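Long-range contacts in pesticidal crystal protein Cry4Aa (Bacillus thuringiensis, PDB 2C9K), which promotes colloid-osmotic lysis of insect midgut epithelium, binding to the gut cells of mosquito larvae as a pore-forming toxin: residues A[133-137]-A[203-207]; A[271-277]-A[446-450]; A[299-303]-A[313-317]; A[358-362]-A[372-376]. All coordinates share one frame; numbering follows the deposited sequence.

Interaction 1 stands apart, joining two helices of the N-terminal helical domain, its centre about 28 Å from that of interaction 2 and farther from the others. It is partly buried, with an exposed salt bridge beside an apolar patch. Interactions 2, 3 and 4 all belong to the middle, beta-rich domain. Interactions 3 and 4 are buried pairings of neighbouring strands in two different four-stranded sheets; they touch where F313 meets N372 and I373, and F301 meets M376. The first relies on stacked rings, the second on a backbone bulge beneath apolar side chains. Interaction 2 is a partly buried meeting of two loops, rich in tyrosine, and reaches interaction 4 through Q449 and N372.

Interaction 1: residues A[133-137]-A[203-207]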
# COMPACT_ATOMS: atom_id res chain seq x y z
N ASP A 133 -16.98 -14.85 12.16
CA ASP A 133 -15.85 -14.55 11.30
C ASP A 133 -16.21 -13.40 10.38
O ASP A 133 -15.39 -12.54 10.09
CB ASP A 133 -15.48 -15.78 10.46
CG ASP A 133 -14.63 -16.77 11.22
OD1 ASP A 133 -13.43 -16.47 11.46
OD2 ASP A 133 -15.15 -17.84 11.59
N TYR A 134 -17.46 -13.39 9.93
CA TYR A 134 -17.95 -12.34 9.05
C TYR A 134 -18.03 -11.01 9.79
O TYR A 134 -17.75 -9.96 9.21
CB TYR A 134 -19.32 -12.72 8.48
CG TYR A 134 -19.96 -11.62 7.66
CD1 TYR A 134 -19.32 -11.11 6.52
CD2 TYR A 134 -21.19 -11.08 8.02
CE1 TYR A 134 -19.89 -10.08 5.78
CE2 TYR A 134 -21.76 -10.06 7.28
CZ TYR A 134 -21.12 -9.57 6.16
OH TYR A 134 -21.70 -8.56 5.43
N TYR A 135 -18.43 -11.07 11.06
CA TYR A 135 -18.54 -9.86 11.88
C TYR A 135 -17.17 -9.23 12.14
O TYR A 135 -17.04 -8.01 12.19
CB TYR A 135 -19.21 -10.18 13.22
CG TYR A 135 -18.93 -9.14 14.30
CD1 TYR A 135 -19.65 -7.95 14.37
CD2 TYR A 135 -17.88 -9.33 15.21
CE1 TYR A 135 -19.34 -6.98 15.33
CE2 TYR A 135 -17.57 -8.37 16.15
CZ TYR A 135 -18.30 -7.20 16.21
OH TYR A 135 -17.97 -6.25 17.16
N ASN A 136 -16.15 -10.07 12.31
CA ASN A 136 -14.82 -9.54 12.58
C ASN A 136 -14.09 -9.03 11.36
O ASN A 136 -13.24 -8.15 11.48
CB ASN A 136 -13.98 -10.58 13.31
CG ASN A 136 -14.22 -10.57 14.80
OD1 ASN A 136 -13.89 -9.60 15.48
ND2 ASN A 136 -14.82 -11.63 15.31
N ILE A 137 -14.39 -9.56 10.19
CA ILE A 137 -13.74 -9.05 9.00
C ILE A 137 -14.46 -7.75 8.65
O ILE A 137 -13.91 -6.85 8.02
CB ILE A 137 -13.85 -10.00 7.80
CG1 ILE A 137 -15.25 -9.93 7.21
CG2 ILE A 137 -13.54 -11.41 8.21
CD1 ILE A 137 -15.27 -10.30 5.78
N LYS A 203 -9.39 -13.97 5.57
CA LYS A 203 -10.63 -14.69 5.83
C LYS A 203 -11.71 -14.06 4.99
O LYS A 203 -12.61 -14.75 4.51
CB LYS A 203 -11.02 -14.63 7.31
CG LYS A 203 -10.29 -15.63 8.17
CD LYS A 203 -10.86 -15.69 9.57
CE LYS A 203 -10.16 -16.76 10.40
NZ LYS A 203 -10.62 -16.77 11.82
N GLY A 204 -11.61 -12.75 4.81
CA GLY A 204 -12.58 -12.02 4.01
C GLY A 204 -12.37 -12.31 2.54
O GLY A 204 -13.33 -12.54 1.80
N LEU A 205 -11.11 -12.28 2.13
CA LEU A 205 -10.73 -12.55 0.75
C LEU A 205 -11.25 -13.93 0.39
O LEU A 205 -11.78 -14.14 -0.71
CB LEU A 205 -9.20 -12.51 0.61
CG LEU A 205 -8.59 -11.72 -0.56
CD1 LEU A 205 -9.24 -10.35 -0.69
CD2 LEU A 205 -7.10 -11.56 -0.33
N ASN A 206 -11.12 -14.87 1.32
CA ASN A 206 -11.57 -16.23 1.10
C ASN A 206 -13.09 -16.35 1.19
O ASN A 206 -13.68 -17.23 0.57
CB ASN A 206 -10.91 -17.17 2.10
CG ASN A 206 -11.47 -18.57 2.05
OD1 ASN A 206 -12.42 -18.89 2.77
ND2 ASN A 206 -10.91 -19.41 1.18
N LEU A 207 -13.71 -15.48 1.96
CA LEU A 207 -15.16 -15.50 2.07
C LEU A 207 -15.72 -15.19 0.69
O LEU A 207 -16.49 -15.97 0.12
CB LEU A 207 -15.64 -14.44 3.07
CG LEU A 207 -17.15 -14.24 3.16
CD1 LEU A 207 -17.81 -15.54 3.59
CD2 LEU A 207 -17.47 -13.11 4.13
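The side chains of D133 and K203 cross at a slant on the more exposed side of a helix crossing. The lysine chain is extended beyond CG, and its NZ comes in nearly in line with the CG-OD1 bond of D133, with OD1 2.8 Å from NZ, forming a salt bridge. Below this pair the contact becomes apolar. I137 has CG1 between its backbone N and carbonyl carbon (chi1 76°), which directs CD1 across to the helix opposite, where it lies 3.7 Å from G204 CA; the glycine offers bare backbone to the isoleucine tip. The L207 side chain runs at about a right angle to that of I137, and its CD2 touches both residues of the other helix, 3.9 Å from I137 CD1 and 3.6 Å from Y134 CD1. The two helices, 129-137 and 183-208, belong to the helical bundle that forms the N-terminal domain of three-domain Cry toxins. Their short segments approach to 10.0 Å at a crossing angle of -118°, steeply inclined to each other. I58 of helix 46-58 touches Y134, I137 and L207 together, closing the apolar patch. The Y134 hydroxyl is hydrogen-bonded to K60 O, while the C125-C132 disulfide ends immediately before D133.

Interaction 2: residues A[271-277]-A[446-450]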
# COMPACT_ATOMS: atom_id res chain seq x y z
N GLU A 271 -21.55 -4.66 -17.39
CA GLU A 271 -22.15 -4.76 -18.72
C GLU A 271 -21.36 -5.58 -19.72
O GLU A 271 -21.61 -5.53 -20.92
CB GLU A 271 -22.44 -3.37 -19.27
CG GLU A 271 -23.59 -2.70 -18.54
CD GLU A 271 -24.19 -1.54 -19.32
OE1 GLU A 271 -25.26 -1.04 -18.89
OE2 GLU A 271 -23.59 -1.13 -20.34
N SER A 272 -20.40 -6.35 -19.21
CA SER A 272 -19.57 -7.23 -20.03
C SER A 272 -19.79 -8.65 -19.54
O SER A 272 -20.12 -8.86 -18.38
CB SER A 272 -18.10 -6.84 -19.91
OG SER A 272 -17.91 -5.49 -20.30
N PRO A 273 -19.60 -9.65 -20.41
CA PRO A 273 -19.78 -11.06 -20.04
C PRO A 273 -18.67 -11.69 -19.21
O PRO A 273 -18.90 -12.67 -18.50
CB PRO A 273 -19.93 -11.75 -21.39
CG PRO A 273 -18.97 -10.97 -22.23
CD PRO A 273 -19.29 -9.53 -21.85
N TYR A 274 -17.47 -11.14 -19.31
CA TYR A 274 -16.32 -11.68 -18.60
C TYR A 274 -16.58 -12.02 -17.13
O TYR A 274 -15.82 -12.77 -16.52
CB TYR A 274 -15.14 -10.72 -18.73
CG TYR A 274 -14.93 -10.31 -20.15
CD1 TYR A 274 -15.34 -9.06 -20.60
CD2 TYR A 274 -14.41 -11.21 -21.09
CE1 TYR A 274 -15.24 -8.71 -21.95
CE2 TYR A 274 -14.31 -10.88 -22.43
CZ TYR A 274 -14.73 -9.62 -22.85
OH TYR A 274 -14.65 -9.28 -24.18
N LYS A 275 -17.64 -11.46 -16.56
CA LYS A 275 -17.95 -11.74 -15.17
C LYS A 275 -18.40 -13.18 -14.99
O LYS A 275 -18.46 -13.68 -13.86
CB LYS A 275 -19.03 -10.78 -14.67
CG LYS A 275 -20.26 -10.73 -15.56
CD LYS A 275 -21.27 -9.72 -15.04
CE LYS A 275 -22.58 -9.83 -15.80
NZ LYS A 275 -23.56 -8.78 -15.40
N TYR A 276 -18.69 -13.86 -16.09
CA TYR A 276 -19.16 -15.25 -16.04
C TYR A 276 -18.03 -16.27 -16.24
O TYR A 276 -18.24 -17.47 -16.12
CB TYR A 276 -20.25 -15.49 -17.10
CG TYR A 276 -21.53 -14.71 -16.86
CD1 TYR A 276 -22.04 -13.86 -17.84
CD2 TYR A 276 -22.23 -14.83 -15.66
CE1 TYR A 276 -23.21 -13.14 -17.63
CE2 TYR A 276 -23.41 -14.11 -15.44
CZ TYR A 276 -23.88 -13.27 -16.43
OH TYR A 276 -25.02 -12.54 -16.22
N TYR A 277 -16.84 -15.77 -16.55
CA TYR A 277 -15.68 -16.62 -16.74
C TYR A 277 -15.06 -16.93 -15.39
O TYR A 277 -15.43 -16.35 -14.37
CB TYR A 277 -14.64 -15.92 -17.61
CG TYR A 277 -14.96 -15.93 -19.08
CD1 TYR A 277 -16.13 -15.35 -19.56
CD2 TYR A 277 -14.10 -16.54 -19.99
CE1 TYR A 277 -16.44 -15.39 -20.92
CE2 TYR A 277 -14.40 -16.58 -21.34
CZ TYR A 277 -15.57 -16.00 -21.79
OH TYR A 277 -15.85 -16.03 -23.13
N TYR A 446 -16.42 -11.03 -28.74
CA TYR A 446 -17.17 -9.93 -28.16
C TYR A 446 -16.74 -8.54 -28.60
O TYR A 446 -15.65 -8.35 -29.14
CB TYR A 446 -17.09 -9.98 -26.64
CG TYR A 446 -17.25 -11.36 -26.06
CD1 TYR A 446 -16.21 -12.28 -26.10
CD2 TYR A 446 -18.44 -11.73 -25.45
CE1 TYR A 446 -16.35 -13.53 -25.55
CE2 TYR A 446 -18.59 -12.99 -24.89
CZ TYR A 446 -17.54 -13.88 -24.94
OH TYR A 446 -17.69 -15.12 -24.37
N LYS A 447 -17.62 -7.58 -28.34
CA LYS A 447 -17.37 -6.19 -28.66
C LYS A 447 -17.12 -5.44 -27.36
O LYS A 447 -16.68 -4.29 -27.37
CB LYS A 447 -18.56 -5.56 -29.39
CG LYS A 447 -18.72 -6.04 -30.81
CD LYS A 447 -19.84 -5.28 -31.49
CE LYS A 447 -20.08 -5.81 -32.89
NZ LYS A 447 -18.81 -5.83 -33.64
N THR A 448 -17.42 -6.09 -26.24
CA THR A 448 -17.23 -5.49 -24.93
C THR A 448 -15.80 -5.66 -24.48
O THR A 448 -15.11 -6.58 -24.91
CB THR A 448 -18.13 -6.12 -23.87
OG1 THR A 448 -18.01 -7.54 -23.94
CG2 THR A 448 -19.56 -5.74 -24.09
N GLN A 449 -15.37 -4.78 -23.59
CA GLN A 449 -14.02 -4.78 -23.06
C GLN A 449 -14.07 -4.20 -21.65
O GLN A 449 -14.75 -3.20 -21.42
CB GLN A 449 -13.13 -3.92 -23.96
CG GLN A 449 -11.65 -4.04 -23.71
CD GLN A 449 -10.85 -3.10 -24.61
OE1 GLN A 449 -9.62 -3.06 -24.56
NE2 GLN A 449 -11.55 -2.33 -25.43
N VAL A 450 -13.38 -4.84 -20.72
CA VAL A 450 -13.33 -4.39 -19.32
C VAL A 450 -11.93 -3.85 -19.01
O VAL A 450 -10.93 -4.51 -19.30
CB VAL A 450 -13.63 -5.54 -18.34
CG1 VAL A 450 -13.38 -5.08 -16.92
CG2 VAL A 450 -15.07 -5.98 -18.47
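Y274 and Y446 form an edge-to-face pair, the edge of Y274 turned toward the face of Y446, with centroids 5.4 Å apart and planes at 55°. P273 is wedged beside both rings: its CG sits over the centre of the Y274 ring and lies 3.4 Å from Y446 CD2. At the far end of Y446, its hydroxyl is hydrogen-bonded to that of Y277 near the plane of the Y277 ring, although the modelled length is doubtful. The Y274 hydroxyl donates to T448 O, 2.8 Å from OH, from above the carbonyl plane. Next to it, T448 OG1 abuts P273 CD, and S272 packs its CB against V450 CG2 at 3.5 Å.

Further out, N268 steadies both loops, accepting from S272 OG through its carbonyl and donating to Q449 O through its side-chain amide. N219, from the stretch between helices 183-208 and 222-240, hydrogen-bonds K275 O and Y277 O, tying the short 3-10 turn 274-276 to the helical part of the toxin. Q449 OE1 is held by S439. The arrangement is a loop-to-loop junction at one end of the beta-prism domain typical of three-domain Cry toxins, between the lead-in to helix 279-286 and the start of strand 450-457.

Interaction 3: residues A[299-303]-A[313-317]; sequences LNFYE and FTSHY
The F301 ring has H316 CB over the centre of one face, 3.6 Å from its centroid, and the imidazole follows on as an offset stack with planes only 13° apart. With CG of H316 between its backbone N and carbonyl carbon (chi1 77°), the two side chains lie side by side and point the same way. An edge of F301 turns toward the face of F313, centroids 5.2 Å apart, while F301 CB also sits over that face, 3.3 Å from F313 CD2. On the other side of the sheet, the N300 amide stacks on the Y317 ring with its CB over the face, 3.5 Å from the centroid, and Y302 OH approaches the Y317 edge.

Strands 294-303 and 313-322 form an antiparallel hairpin in a Greek-key sheet of the beta prism. N300 pairs with Y317 through both backbone bonds, and Y317 O accepts twice, from N300 N at 3.1 Å and N300 ND2 at 3.2 Å. The second bond, with S345 OG at OD1, should fix the amide flat against the ring. Beyond the hairpin, K330 makes a cation-pi contact with Y317. The hydrogen bond of H316 NE2 to I437 O is consistent with a proton on NE2 in this buried aromatic cluster.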
# COMPACT_ATOMS: atom_id res chain seq x y z
N LEU A 299 0.61 6.83 -22.05
CA LEU A 299 -0.59 6.05 -22.38
C LEU A 299 -0.81 6.19 -23.89
O LEU A 299 -0.85 7.29 -24.42
CB LEU A 299 -1.78 6.60 -21.60
CG LEU A 299 -2.23 5.81 -20.37
CD1 LEU A 299 -1.06 5.10 -19.74
CD2 LEU A 299 -2.90 6.76 -19.39
N ASN A 300 -0.94 5.07 -24.58
CA ASN A 300 -1.10 5.09 -26.02
C ASN A 300 -2.37 4.40 -26.49
O ASN A 300 -2.44 3.17 -26.52
CB ASN A 300 0.13 4.43 -26.65
CG ASN A 300 1.43 4.98 -26.10
OD1 ASN A 300 1.93 6.01 -26.57
ND2 ASN A 300 1.97 4.32 -25.08
N PHE A 301 -3.37 5.19 -26.86
CA PHE A 301 -4.66 4.68 -27.33
C PHE A 301 -4.87 4.90 -28.82
O PHE A 301 -4.78 6.02 -29.31
CB PHE A 301 -5.81 5.35 -26.58
CG PHE A 301 -5.97 4.88 -25.16
CD1 PHE A 301 -5.03 5.21 -24.20
CD2 PHE A 301 -7.07 4.11 -24.80
CE1 PHE A 301 -5.17 4.78 -22.88
CE2 PHE A 301 -7.22 3.67 -23.48
CZ PHE A 301 -6.27 4.00 -22.52
N TYR A 302 -5.16 3.82 -29.55
CA TYR A 302 -5.41 3.91 -30.98
C TYR A 302 -6.89 4.21 -31.24
O TYR A 302 -7.77 3.61 -30.62
CB TYR A 302 -5.06 2.61 -31.69
CG TYR A 302 -3.60 2.25 -31.73
CD1 TYR A 302 -3.03 1.46 -30.74
CD2 TYR A 302 -2.79 2.67 -32.79
CE1 TYR A 302 -1.68 1.09 -30.80
CE2 TYR A 302 -1.45 2.31 -32.86
CZ TYR A 302 -0.90 1.52 -31.87
OH TYR A 302 0.42 1.16 -31.94
N GLU A 303 -7.16 5.12 -32.17
CA GLU A 303 -8.53 5.47 -32.53
C GLU A 303 -8.79 4.96 -33.94
O GLU A 303 -7.85 4.56 -34.63
CB GLU A 303 -8.71 6.99 -32.51
CG GLU A 303 -7.70 7.70 -33.39
CD GLU A 303 -8.03 9.17 -33.58
OE1 GLU A 303 -8.14 9.89 -32.57
OE2 GLU A 303 -8.17 9.59 -34.75
N PHE A 313 -11.60 4.41 -28.75
CA PHE A 313 -10.28 3.81 -28.77
C PHE A 313 -10.37 2.31 -28.96
O PHE A 313 -10.89 1.57 -28.14
CB PHE A 313 -9.51 4.19 -27.51
CG PHE A 313 -9.16 5.66 -27.46
CD1 PHE A 313 -9.61 6.45 -26.41
CD2 PHE A 313 -8.42 6.24 -28.48
CE1 PHE A 313 -9.32 7.82 -26.38
CE2 PHE A 313 -8.12 7.60 -28.46
CZ PHE A 313 -8.58 8.39 -27.40
N THR A 314 -9.86 1.90 -30.11
CA THR A 314 -9.85 0.51 -30.51
C THR A 314 -9.02 -0.37 -29.58
O THR A 314 -9.48 -1.43 -29.16
CB THR A 314 -9.31 0.42 -31.93
OG1 THR A 314 -10.41 0.42 -32.84
CG2 THR A 314 -8.46 -0.82 -32.13
N SER A 315 -7.81 0.09 -29.28
CA SER A 315 -6.89 -0.67 -28.44
C SER A 315 -5.91 0.28 -27.75
O SER A 315 -6.01 1.49 -27.91
CB SER A 315 -6.11 -1.65 -29.32
OG SER A 315 -5.56 -0.95 -30.44
N HIS A 316 -4.97 -0.26 -26.97
CA HIS A 316 -4.00 0.59 -26.30
C HIS A 316 -2.82 -0.18 -25.75
O HIS A 316 -2.82 -1.41 -25.73
CB HIS A 316 -4.65 1.37 -25.16
CG HIS A 316 -4.90 0.56 -23.93
ND1 HIS A 316 -5.86 -0.42 -23.86
CD2 HIS A 316 -4.31 0.60 -22.71
CE1 HIS A 316 -5.86 -0.96 -22.65
NE2 HIS A 316 -4.93 -0.35 -21.93
N TYR A 317 -1.79 0.55 -25.32
CA TYR A 317 -0.61 -0.06 -24.71
C TYR A 317 0.05 0.97 -23.80
O TYR A 317 -0.14 2.17 -23.97
CB TYR A 317 0.35 -0.60 -25.78
CG TYR A 317 1.03 0.43 -26.67
CD1 TYR A 317 2.08 1.21 -26.19
CD2 TYR A 317 0.60 0.62 -27.98
CE1 TYR A 317 2.69 2.16 -27.00
CE2 TYR A 317 1.20 1.58 -28.80
CZ TYR A 317 2.25 2.35 -28.30
OH TYR A 317 2.82 3.32 -29.10

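Interaction 4: residues A[358-362]-A[372-376]; sequences NVISL and NISKM
I360 faces both S374 and K375, a classic beta bulge that interrupts the antiparallel hairpin of strands 353-362 and 373-381. These are the two central strands of a four-stranded Greek-key sheet in the beta-prism domain. The bulge concentrates bonds on one acceptor: I360 O lies 2.9 Å from S374 N and 3.2 Å from K375 N, both in the carbonyl plane, with S374 OG adding a weak bond. I360 N returns a nearly straight bond to K375 O, at 2.9 Å. The extra residue shifts the register by one, bringing S361 opposite I373.

The side carrying V359, S361, I373 and M376 is buried. V359 CG1 lies 4.0 Å from M376 CG, and L267 of strand 262-267 covers V359, S361 and I373, with F453 of strand 450-457 against V359 and I373. The other side is partly exposed, though I360 and K375 still pack along each other, pointing the same way, and touch through I360 CD1 and K375 CD at 4.0 Å. K375 has CG anti to its own amide nitrogen (chi1 -178°), which lays the chain alongside I360 before it bends at chi4 to carry NZ into a salt bridge with E390. V402 also touches I360 here. Past the bulge, L362 N meets N372 O nearly in line with its C=O bond, with N and O 2.8 Å apart.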
# COMPACT_ATOMS: atom_id res chain seq x y z
N ASN A 358 -10.90 11.25 -15.76
CA ASN A 358 -12.30 11.18 -16.13
C ASN A 358 -12.38 10.38 -17.40
O ASN A 358 -11.68 10.68 -18.36
CB ASN A 358 -12.82 12.59 -16.37
CG ASN A 358 -14.32 12.67 -16.44
OD1 ASN A 358 -14.95 12.02 -17.29
ND2 ASN A 358 -14.91 13.46 -15.55
N VAL A 359 -13.23 9.35 -17.43
CA VAL A 359 -13.34 8.56 -18.65
C VAL A 359 -14.77 8.51 -19.19
O VAL A 359 -15.73 8.39 -18.42
CB VAL A 359 -12.83 7.11 -18.44
CG1 VAL A 359 -11.47 7.14 -17.78
CG2 VAL A 359 -13.81 6.31 -17.62
N ILE A 360 -14.89 8.64 -20.50
CA ILE A 360 -16.18 8.57 -21.19
C ILE A 360 -16.10 7.37 -22.12
O ILE A 360 -15.30 7.35 -23.06
CB ILE A 360 -16.47 9.83 -22.05
CG1 ILE A 360 -16.58 11.08 -21.18
CG2 ILE A 360 -17.78 9.62 -22.82
CD1 ILE A 360 -15.26 11.55 -20.60
N SER A 361 -16.92 6.37 -21.85
CA SER A 361 -16.94 5.17 -22.66
C SER A 361 -18.34 4.94 -23.23
O SER A 361 -19.32 5.51 -22.74
CB SER A 361 -16.52 3.98 -21.80
OG SER A 361 -17.25 3.96 -20.59
N LEU A 362 -18.42 4.11 -24.27
CA LEU A 362 -19.70 3.81 -24.88
C LEU A 362 -20.51 2.93 -23.94
O LEU A 362 -19.95 2.08 -23.25
CB LEU A 362 -19.48 3.11 -26.23
CG LEU A 362 -18.73 3.97 -27.26
CD1 LEU A 362 -18.56 3.20 -28.55
CD2 LEU A 362 -19.49 5.25 -27.51
N ASN A 372 -16.23 0.62 -25.30
CA ASN A 372 -14.88 1.18 -25.25
C ASN A 372 -14.78 2.61 -24.73
O ASN A 372 -15.77 3.33 -24.63
CB ASN A 372 -14.27 1.17 -26.65
CG ASN A 372 -14.12 -0.21 -27.21
OD1 ASN A 372 -15.03 -1.04 -27.11
ND2 ASN A 372 -12.98 -0.47 -27.83
N ILE A 373 -13.55 3.02 -24.43
CA ILE A 373 -13.27 4.37 -23.96
C ILE A 373 -13.11 5.22 -25.23
O ILE A 373 -12.39 4.84 -26.15
CB ILE A 373 -11.94 4.42 -23.15
CG1 ILE A 373 -12.08 3.62 -21.86
CG2 ILE A 373 -11.58 5.86 -22.83
CD1 ILE A 373 -10.83 3.60 -21.01
N SER A 374 -13.79 6.36 -25.28
CA SER A 374 -13.68 7.22 -26.44
C SER A 374 -13.10 8.58 -26.06
O SER A 374 -12.70 9.35 -26.93
CB SER A 374 -15.06 7.41 -27.10
OG SER A 374 -15.91 8.21 -26.29
N LYS A 375 -13.03 8.86 -24.77
CA LYS A 375 -12.49 10.13 -24.31
C LYS A 375 -11.95 10.06 -22.87
O LYS A 375 -12.53 9.38 -22.02
CB LYS A 375 -13.56 11.22 -24.41
CG LYS A 375 -13.10 12.60 -24.02
CD LYS A 375 -14.27 13.55 -23.87
CE LYS A 375 -13.80 14.93 -23.43
NZ LYS A 375 -12.82 15.49 -24.40
N MET A 376 -10.86 10.78 -22.60
CA MET A 376 -10.29 10.78 -21.26
C MET A 376 -9.73 12.13 -20.82
O MET A 376 -9.05 12.81 -21.58
CB MET A 376 -9.19 9.72 -21.14
CG MET A 376 -9.70 8.30 -21.17
SD MET A 376 -8.35 7.12 -21.04
CE MET A 376 -7.83 7.05 -22.75